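Local coordinates for DCN1-like protein 3 (Homo sapiens, PDB 4GBA), which contributes to cullin neddylation by promoting NEDD8 transfer from N-terminally acetylated E2 enzymes to cullin-RBX complexes, at residues R13-E18 and C32-V37. Residues are numbered along the deposited sequence; the frame is centred on the assembly and turned at random.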
# COMPACT_ATOMS: atom_id res chain seq x y z
N ARG A 13 0.90 23.06 -11.02
CA ARG A 13 0.95 24.32 -10.30
C ARG A 13 -0.22 24.50 -9.33
O ARG A 13 -0.11 25.21 -8.33
CB ARG A 13 1.00 25.51 -11.28
CG ARG A 13 2.39 25.76 -11.88
CD ARG A 13 3.17 26.81 -11.09
NE ARG A 13 4.62 26.66 -11.23
CZ ARG A 13 5.52 27.49 -10.71
NH1 ARG A 13 5.12 28.54 -10.00
NH2 ARG A 13 6.81 27.27 -10.89
N ARG A 14 -1.35 23.86 -9.61
CA ARG A 14 -2.51 24.11 -8.77
C ARG A 14 -2.57 23.28 -7.49
O ARG A 14 -3.37 23.58 -6.62
CB ARG A 14 -3.83 24.09 -9.56
CG ARG A 14 -4.47 22.76 -9.80
CD ARG A 14 -5.31 22.86 -11.08
NE ARG A 14 -6.62 22.23 -11.01
CZ ARG A 14 -7.29 21.73 -12.05
NH1 ARG A 14 -6.76 21.76 -13.28
NH2 ARG A 14 -8.50 21.19 -11.88
N TYR A 15 -1.69 22.28 -7.38
CA TYR A 15 -1.63 21.44 -6.19
C TYR A 15 -0.29 21.62 -5.49
O TYR A 15 -0.10 21.25 -4.34
CB TYR A 15 -1.86 19.98 -6.55
CG TYR A 15 -3.15 19.75 -7.30
CD1 TYR A 15 -4.37 19.82 -6.64
CD2 TYR A 15 -3.16 19.46 -8.66
CE1 TYR A 15 -5.56 19.62 -7.31
CE2 TYR A 15 -4.36 19.26 -9.35
CZ TYR A 15 -5.56 19.34 -8.66
OH TYR A 15 -6.76 19.14 -9.29
N LYS A 16 0.65 22.20 -6.23
CA LYS A 16 2.01 22.40 -5.75
C LYS A 16 2.08 23.25 -4.48
O LYS A 16 1.29 24.17 -4.28
CB LYS A 16 2.84 23.03 -6.87
CG LYS A 16 4.23 23.47 -6.47
CD LYS A 16 4.87 24.29 -7.59
CE LYS A 16 6.07 25.07 -7.09
NZ LYS A 16 5.68 26.09 -6.07
N ASP A 17 3.05 22.92 -3.63
CA ASP A 17 3.35 23.67 -2.42
C ASP A 17 3.88 25.06 -2.76
O ASP A 17 4.65 25.22 -3.72
CB ASP A 17 4.38 22.92 -1.58
CG ASP A 17 4.54 23.50 -0.19
OD1 ASP A 17 3.67 23.22 0.66
OD2 ASP A 17 5.53 24.22 0.06
N GLU A 18 3.50 26.06 -1.98
CA GLU A 18 3.95 27.42 -2.20
C GLU A 18 5.47 27.53 -2.17
O GLU A 18 6.05 28.30 -2.92
CB GLU A 18 3.36 28.38 -1.17
CG GLU A 18 1.83 28.33 -1.06
CD GLU A 18 1.32 27.15 -0.24
OE1 GLU A 18 1.82 26.02 -0.41
OE2 GLU A 18 0.41 27.36 0.60
N CYS A 32 -6.80 14.57 -4.75
CA CYS A 32 -7.75 13.45 -4.59
C CYS A 32 -9.20 13.92 -4.63
O CYS A 32 -10.08 13.22 -5.17
CB CYS A 32 -7.49 12.69 -3.28
SG CYS A 32 -5.85 11.91 -3.20
N ASN A 33 -9.47 15.08 -4.04
CA ASN A 33 -10.81 15.62 -4.10
C ASN A 33 -11.26 15.85 -5.56
O ASN A 33 -12.34 15.43 -5.95
CB ASN A 33 -10.93 16.91 -3.28
CG ASN A 33 -12.33 17.49 -3.33
OD1 ASN A 33 -13.28 16.91 -2.81
ND2 ASN A 33 -12.47 18.65 -3.95
N ASP A 34 -10.41 16.49 -6.36
CA ASP A 34 -10.72 16.70 -7.77
C ASP A 34 -10.90 15.39 -8.54
O ASP A 34 -11.76 15.28 -9.41
CB ASP A 34 -9.66 17.57 -8.44
CG ASP A 34 -9.71 19.00 -7.96
OD1 ASP A 34 -10.76 19.41 -7.41
OD2 ASP A 34 -8.71 19.72 -8.14
N LEU A 35 -10.08 14.39 -8.23
CA LEU A 35 -10.24 13.06 -8.80
C LEU A 35 -11.51 12.36 -8.31
O LEU A 35 -11.87 11.31 -8.82
CB LEU A 35 -9.03 12.19 -8.49
CG LEU A 35 -7.70 12.63 -9.09
CD1 LEU A 35 -6.58 11.83 -8.46
CD2 LEU A 35 -7.69 12.45 -10.61
N CYS A 36 -12.16 12.93 -7.29
CA CYS A 36 -13.37 12.35 -6.72
C CYS A 36 -13.08 11.00 -6.12
O CYS A 36 -13.85 10.04 -6.28
CB CYS A 36 -14.44 12.22 -7.79
SG CYS A 36 -15.07 13.84 -8.25
N VAL A 37 -11.97 10.94 -5.40
CA VAL A 37 -11.44 9.70 -4.88
C VAL A 37 -11.12 9.89 -3.40
O VAL A 37 -10.59 10.93 -3.00
CB VAL A 37 -10.18 9.29 -5.74
CG1 VAL A 37 -8.95 9.10 -4.90
CG2 VAL A 37 -10.48 8.07 -6.60
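The ring of Tyr-15 meets OD2 of Asp-34 edge-on, close to the ring plane, while CG of Arg-14 lies over one face, 3.5 Å above it and displaced to the rim. Ring and carboxylate planes are inclined by 62°. The hydroxyl of Tyr-15 donates a hydrogen bond to the carboxylate, with OH and Asp-34 OD2 modelled only 2.3 Å apart; so short a separation at 2.4 Å resolution is doubtful as a length. Tyrosine suits this place because its ring can be buried while its phenol group still reaches a polar partner. With CG anti to the carbonyl carbon (chi1 -55°), the ring is set beside the backbone N, and its hydroxyl end meets OD2. Phe-31 packs edge-to-face with it, and Ile-76 of helix 76-89 touches both Tyr-15 and Asp-34.

The contact joins the loop after helix 7-13 to the C-terminal part of helix 25-34, in the N-terminal half of the helical DCUN1 (PONY) domain. Helix 25-34 gives way to a Schellman motif, in which Cys-36 takes positive phi and two backbone bonds reach back: Cys-36 N to Asn-33 O at 2.8 Å and Val-37 N to Cys-32 O at 3.0 Å. Asp-34 lies within the turn that these bonds close; its short side chain keeps the carboxylate close to the helix, where OD2 can accept the phenol hydrogen bond.

The guanidinium of Arg-14, an exposed residue, approaches the same oxygen obliquely, but its NH2 stays 4.0 Å from Asp-34 OD2, too far for a salt bridge. The guanidinium plane is turned 57° from that of the carboxylate. The positive charge probably still favours an ionised Asp-34, and the aliphatic stem of arginine lets CG rest over the rim of one ring face.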